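Local structure of Vv2_1132 (Vibrio vulnificus CMCP6, 5Y9S) at residues Lys71-Pro74 / Tyr75-Leu79; Phe11-Leu14 / Glu15-Leu18; Ile63-Glu67 / His68-Phe72. The protein is a LysR-type transcriptional regulator that assembles as a tetramer and probably controls its target genes by binding DNA through a winged helix-turn-helix domain. All blocks are in the same frame, centred on the assembly; numbering follows the deposited sequence.

Contact 1: Lys71-Pro74 / Tyr75-Leu79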
# COMPACT_ATOMS: atom_id res chain seq x y z
N LYS D 71 -3.98 6.53 -15.03
CA LYS D 71 -3.16 5.54 -14.34
C LYS D 71 -2.59 6.07 -13.02
O LYS D 71 -2.29 5.27 -12.14
CB LYS D 71 -2.01 5.08 -15.22
CG LYS D 71 -2.44 4.69 -16.65
CD LYS D 71 -2.73 3.20 -16.74
CE LYS D 71 -2.69 2.72 -18.19
NZ LYS D 71 -3.84 3.29 -18.96
N PHE D 72 -2.44 7.39 -12.87
CA PHE D 72 -1.84 7.93 -11.65
C PHE D 72 -2.79 7.88 -10.46
O PHE D 72 -2.34 7.94 -9.31
CB PHE D 72 -1.38 9.37 -11.89
CG PHE D 72 -0.53 9.94 -10.78
CD1 PHE D 72 0.80 9.60 -10.65
CD2 PHE D 72 -1.09 10.81 -9.85
CE1 PHE D 72 1.57 10.13 -9.61
CE2 PHE D 72 -0.32 11.33 -8.78
CZ PHE D 72 1.01 10.99 -8.68
N VAL D 73 -4.09 7.75 -10.70
CA VAL D 73 -5.07 7.84 -9.62
C VAL D 73 -4.75 6.85 -8.50
O VAL D 73 -4.60 7.30 -7.35
CB VAL D 73 -6.51 7.68 -10.16
CG1 VAL D 73 -7.47 7.58 -9.01
CG2 VAL D 73 -6.90 8.91 -11.05
N PRO D 74 -4.61 5.53 -8.74
CA PRO D 74 -4.32 4.62 -7.60
C PRO D 74 -3.01 4.91 -6.90
O PRO D 74 -2.88 4.62 -5.71
CB PRO D 74 -4.31 3.22 -8.24
CG PRO D 74 -4.00 3.49 -9.72
CD PRO D 74 -4.74 4.78 -10.00
N TYR D 75 -2.00 5.45 -7.60
CA TYR D 75 -0.73 5.71 -6.92
C TYR D 75 -0.91 6.79 -5.86
O TYR D 75 -0.47 6.65 -4.72
CB TYR D 75 0.34 6.12 -7.95
CG TYR D 75 0.77 4.99 -8.88
CD1 TYR D 75 0.05 4.73 -10.04
CD2 TYR D 75 1.87 4.18 -8.58
CE1 TYR D 75 0.41 3.71 -10.91
CE2 TYR D 75 2.25 3.14 -9.44
CZ TYR D 75 1.51 2.92 -10.60
OH TYR D 75 1.84 1.92 -11.46
N ALA D 76 -1.59 7.88 -6.23
CA ALA D 76 -1.80 8.96 -5.27
C ALA D 76 -2.64 8.49 -4.09
O ALA D 76 -2.33 8.80 -2.94
CB ALA D 76 -2.46 10.15 -5.98
N GLU D 77 -3.69 7.71 -4.35
CA GLU D 77 -4.54 7.24 -3.25
C GLU D 77 -3.79 6.25 -2.34
O GLU D 77 -3.87 6.35 -1.11
CB GLU D 77 -5.83 6.61 -3.79
CG GLU D 77 -6.70 7.57 -4.65
CD GLU D 77 -8.02 6.94 -5.10
OE1 GLU D 77 -9.04 7.67 -5.22
OE2 GLU D 77 -8.04 5.70 -5.33
N ASN D 78 -3.04 5.32 -2.92
CA ASN D 78 -2.32 4.36 -2.07
C ASN D 78 -1.32 5.10 -1.18
O ASN D 78 -1.26 4.87 0.03
CB ASN D 78 -1.65 3.29 -2.93
CG ASN D 78 -2.68 2.41 -3.67
OD1 ASN D 78 -3.72 2.07 -3.11
ND2 ASN D 78 -2.37 2.02 -4.90
N LEU D 79 -0.57 6.04 -1.75
CA LEU D 79 0.44 6.76 -0.97
C LEU D 79 -0.22 7.59 0.12
O LEU D 79 0.19 7.54 1.29
CB LEU D 79 1.25 7.67 -1.88
CG LEU D 79 2.71 7.33 -2.07
CD1 LEU D 79 3.37 8.49 -2.79
CD2 LEU D 79 3.36 7.14 -0.73

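Contact 2: Phe11-Leu14 / Glu15-Leu18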
# COMPACT_ATOMS: atom_id res chain seq x y z
N PHE D 11 4.54 15.50 -0.44
CA PHE D 11 3.33 14.79 -0.04
C PHE D 11 2.08 15.53 -0.48
O PHE D 11 1.11 14.91 -0.93
CB PHE D 11 3.36 14.58 1.48
CG PHE D 11 2.03 14.26 2.08
CD1 PHE D 11 1.57 12.96 2.11
CD2 PHE D 11 1.24 15.26 2.64
CE1 PHE D 11 0.34 12.66 2.67
CE2 PHE D 11 0.01 14.96 3.19
CZ PHE D 11 -0.44 13.66 3.21
N LYS D 12 2.06 16.87 -0.36
CA LYS D 12 0.79 17.54 -0.60
C LYS D 12 0.42 17.63 -2.08
O LYS D 12 -0.74 17.93 -2.39
CB LYS D 12 0.75 18.94 0.05
CG LYS D 12 2.06 19.67 0.11
CD LYS D 12 1.89 20.97 0.87
CE LYS D 12 2.12 20.77 2.38
NZ LYS D 12 1.72 21.97 3.20
N TRP D 13 1.36 17.35 -3.00
CA TRP D 13 1.02 17.18 -4.42
C TRP D 13 -0.09 16.15 -4.61
O TRP D 13 -0.94 16.29 -5.51
CB TRP D 13 2.26 16.70 -5.20
CG TRP D 13 3.37 17.70 -5.29
CD1 TRP D 13 3.31 19.04 -5.00
CD2 TRP D 13 4.73 17.44 -5.72
NE1 TRP D 13 4.54 19.62 -5.23
CE2 TRP D 13 5.42 18.66 -5.66
CE3 TRP D 13 5.41 16.30 -6.13
CZ2 TRP D 13 6.76 18.78 -6.00
CZ3 TRP D 13 6.74 16.41 -6.47
CH2 TRP D 13 7.41 17.64 -6.42
N LEU D 14 -0.11 15.12 -3.78
CA LEU D 14 -1.08 14.05 -3.95
C LEU D 14 -2.50 14.55 -3.72
O LEU D 14 -3.37 14.38 -4.57
CB LEU D 14 -0.76 12.90 -3.00
CG LEU D 14 0.67 12.40 -3.14
CD1 LEU D 14 0.92 11.31 -2.12
CD2 LEU D 14 0.90 11.89 -4.53
N GLU D 15 -2.74 15.18 -2.57
CA GLU D 15 -4.07 15.75 -2.37
C GLU D 15 -4.32 16.89 -3.34
O GLU D 15 -5.45 17.05 -3.82
CB GLU D 15 -4.25 16.23 -0.92
CG GLU D 15 -3.42 15.45 0.11
CD GLU D 15 -3.56 15.97 1.55
OE1 GLU D 15 -4.72 16.13 2.00
OE2 GLU D 15 -2.53 16.21 2.23
N ASP D 16 -3.28 17.66 -3.67
CA ASP D 16 -3.41 18.64 -4.76
C ASP D 16 -3.98 17.97 -5.99
O ASP D 16 -4.97 18.42 -6.57
CB ASP D 16 -2.06 19.27 -5.10
CG ASP D 16 -1.59 20.23 -4.04
OD1 ASP D 16 -2.41 20.60 -3.19
OD2 ASP D 16 -0.40 20.62 -4.04
N PHE D 17 -3.36 16.85 -6.38
CA PHE D 17 -3.81 16.12 -7.55
C PHE D 17 -5.26 15.68 -7.41
O PHE D 17 -6.10 15.98 -8.27
CB PHE D 17 -2.89 14.93 -7.81
CG PHE D 17 -3.45 13.96 -8.79
CD1 PHE D 17 -3.26 14.13 -10.15
CD2 PHE D 17 -4.20 12.87 -8.35
CE1 PHE D 17 -3.80 13.23 -11.07
CE2 PHE D 17 -4.75 11.97 -9.26
CZ PHE D 17 -4.54 12.15 -10.62
N LEU D 18 -5.58 14.93 -6.34
CA LEU D 18 -6.95 14.48 -6.12
C LEU D 18 -7.93 15.65 -6.17
O LEU D 18 -8.97 15.60 -6.86
CB LEU D 18 -7.06 13.78 -4.78
CG LEU D 18 -6.29 12.45 -4.61
CD1 LEU D 18 -6.87 11.60 -3.51
CD2 LEU D 18 -6.27 11.65 -5.88

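Contact 3: Ile63-Glu67 / His68-Phe72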
# COMPACT_ATOMS: atom_id res chain seq x y z
N ILE D 63 -11.57 20.41 -16.74
CA ILE D 63 -10.25 19.83 -16.93
C ILE D 63 -10.36 18.34 -16.69
O ILE D 63 -11.00 17.90 -15.72
CB ILE D 63 -9.23 20.50 -16.00
CG1 ILE D 63 -9.13 21.98 -16.37
CG2 ILE D 63 -7.85 19.79 -16.06
CD1 ILE D 63 -7.82 22.61 -16.09
N THR D 64 -9.78 17.54 -17.58
CA THR D 64 -9.84 16.10 -17.48
C THR D 64 -8.43 15.57 -17.25
O THR D 64 -7.44 16.29 -17.38
CB THR D 64 -10.45 15.49 -18.75
OG1 THR D 64 -9.80 16.04 -19.90
CG2 THR D 64 -11.95 15.81 -18.82
N LEU D 65 -8.35 14.29 -16.89
CA LEU D 65 -7.06 13.63 -16.76
C LEU D 65 -6.59 13.13 -18.12
O LEU D 65 -7.41 12.82 -19.00
CB LEU D 65 -7.16 12.46 -15.78
CG LEU D 65 -7.68 12.74 -14.37
CD1 LEU D 65 -8.01 11.41 -13.76
CD2 LEU D 65 -6.63 13.47 -13.53
N THR D 66 -5.27 13.10 -18.31
CA THR D 66 -4.70 12.42 -19.47
C THR D 66 -4.74 10.91 -19.24
O THR D 66 -5.15 10.44 -18.18
CB THR D 66 -3.26 12.88 -19.70
OG1 THR D 66 -2.45 12.52 -18.56
CG2 THR D 66 -3.20 14.41 -19.93
N GLU D 67 -4.33 10.12 -20.23
CA GLU D 67 -4.18 8.69 -20.01
C GLU D 67 -3.28 8.43 -18.80
O GLU D 67 -3.62 7.61 -17.94
CB GLU D 67 -3.61 8.01 -21.26
CG GLU D 67 -2.27 8.66 -21.71
CD GLU D 67 -1.53 7.91 -22.81
OE1 GLU D 67 -0.89 8.60 -23.63
OE2 GLU D 67 -1.58 6.66 -22.85
N HIS D 68 -2.17 9.17 -18.70
CA HIS D 68 -1.26 9.03 -17.56
C HIS D 68 -1.94 9.40 -16.25
O HIS D 68 -1.83 8.66 -15.26
CB HIS D 68 -0.01 9.89 -17.80
CG HIS D 68 0.71 9.56 -19.06
ND1 HIS D 68 1.23 8.31 -19.32
CD2 HIS D 68 1.02 10.33 -20.14
CE1 HIS D 68 1.82 8.31 -20.50
NE2 HIS D 68 1.70 9.52 -21.02
N GLY D 69 -2.67 10.53 -16.22
CA GLY D 69 -3.36 10.91 -15.00
C GLY D 69 -4.32 9.84 -14.53
O GLY D 69 -4.48 9.59 -13.33
N GLN D 70 -4.94 9.15 -15.49
CA GLN D 70 -5.86 8.08 -15.11
C GLN D 70 -5.13 6.92 -14.48
O GLN D 70 -5.57 6.40 -13.46
CB GLN D 70 -6.68 7.66 -16.33
CG GLN D 70 -7.89 8.55 -16.44
CD GLN D 70 -8.77 8.21 -17.60
OE1 GLN D 70 -8.32 7.65 -18.60
NE2 GLN D 70 -10.05 8.56 -17.49
N LYS D 71 -3.98 6.53 -15.03
CA LYS D 71 -3.16 5.54 -14.34
C LYS D 71 -2.59 6.07 -13.02
O LYS D 71 -2.29 5.27 -12.14
CB LYS D 71 -2.01 5.08 -15.22
CG LYS D 71 -2.44 4.69 -16.65
CD LYS D 71 -2.73 3.20 -16.74
CE LYS D 71 -2.69 2.72 -18.19
NZ LYS D 71 -3.84 3.29 -18.96
N PHE D 72 -2.44 7.39 -12.87
CA PHE D 72 -1.84 7.93 -11.65
C PHE D 72 -2.79 7.88 -10.46
O PHE D 72 -2.34 7.94 -9.31
CB PHE D 72 -1.38 9.37 -11.89
CG PHE D 72 -0.53 9.94 -10.78
CD1 PHE D 72 0.80 9.60 -10.65
CD2 PHE D 72 -1.09 10.81 -9.85
CE1 PHE D 72 1.57 10.13 -9.61
CE2 PHE D 72 -0.32 11.33 -8.78
CZ PHE D 72 1.01 10.99 -8.68

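Contact 1: Lys71-Pro74 / Tyr75-Leu79
One helical turn apart, F72 and A76 meet on the buried face of helix 67-90, CE2 of the F72 ring lying 3.7 Å from CB of A76. CG of F72 stands anti to its backbone N (chi1 -170°), which swings the ring forward along the helix over the next turn; A76 has just a methyl group there, small enough to let a broad ring lie close. V73 and E77 run side by side and point the same way, CG1 of V73 reaching CD of E77 at 4.0 Å, while OE2 of E77 hydrogen-bonds to S167 of the third subunit. Y75 turns its ring so that the edge, in plane, faces the carbonyl of K71, with CD1 of Y75 3.2 Å from O of K71. Its hydroxyl is hydrogen-bonded to D89 of the second subunit. A proline at 74 has no N-H to give, so the helix kinks here. Past the kink the regular bonds continue: N of A76 reaches O of F72 at 3.2 Å and N of E77 reaches O of V73 at 3.2 Å, both nearly straight. Hydrocarbon from F72, V73 and A76 meets F17 of the DNA-binding domain, while the polar ends of Y75 and E77 hydrogen-bond to other subunits, so that one stretch of linker helix serves both the domain core and the tetramer.

Contact 2: Phe11-Leu14 / Glu15-Leu18
E15 reaches back one turn of helix 11-22 to the ring of F11. Its CB lies 3.7 Å from C of L14, and CG is still beside that peptide, 4.0 Å from the same carbon. The chain then runs extended (chi2 178°) and carries CD to 4.1 Å from CE2 of F11. At the tip, OE2 of E15 comes to 3.0 Å from CE2 of F11, approaching the ring obliquely, with carboxylate and ring planes 64° apart. A glutamate suits this partly exposed place because its long arm can reach across to the ring of F11 while the acid stays near R33, with which OE1 forms a weak, long ion pair. D16 folds back over the preceding turn, and its OD2 stands at the edge of the W13 indole, 4.1 Å from CD1. Its two carboxylate oxygens make salt bridges to R43 and R33, which answer the negative charge of this buried acid. The helical bond from N of D16 to O of K12 measures 2.9 Å. Among its neighbours, helix 11-22 packs on two others: W13 meets W50 of helix 37-51, F11 and L14 rest on L80 of helix 67-90, and F17 touches both, through L47 and F72.

Contact 3: Ile63-Glu67 / His68-Phe72
Two first torsions near +60° set up this junction: chi1 of T66 is 63° and that of E67 is 55°, placing OG1 of T66 and CG of E67 between the backbone N and the carbonyl carbon. In T66 this turns OG1 forward over the first turn of helix 67-90, where it accepts from N of G69 at 3.1 Å, a nearly straight N-cap bond. Threonine suits the place because a hydroxyl can both accept from an N-H and donate to a carbonyl, and here it also hydrogen-bonds to O of P54. In E67 the same torsion lays CG over one face of the H68 imidazole, 4.0 Å from the ring centre, a CH-pi contact. Beyond CG the carboxylate continues alongside the ring, its plane 21° from that of the imidazole. L65 crosses Q70, with CD1 of L65 3.9 Å from CG of Q70. G69, without a side chain, lets L65 come close, CD1 of L65 lying 4.0 Å from O of G69. N of Q70 reaches O of T66 at 3.0 Å. A capped helix directly following a two-stranded antiparallel hairpin, 56-57 with 64-65, is the layout of wing and linker helix in the winged helix-turn-helix domain of LysR-type regulators.

Overall arrangement
All three contacts belong to the DNA-binding end of the chain, their centres about 30 to 37 Å from the centre of the chain. Contacts 1 and 3 follow one another on helix 67-90 and share K71 and F72, their centres about 11 Å apart; the centre of contact 2, on helix 11-22, lies about 10 Å from that of contact 1 and 14 Å from that of contact 3. F17 joins them: its CZ is 3.8 Å from CD2 of F72 and 3.7 Å from O of G69, and its CE1 is 3.8 Å from CD2 of L65. Further along, CD1 of L14 packs 3.7 Å from CB of L79. Each contact also touches the second subunit, so the domain core and the subunit interface adjoin.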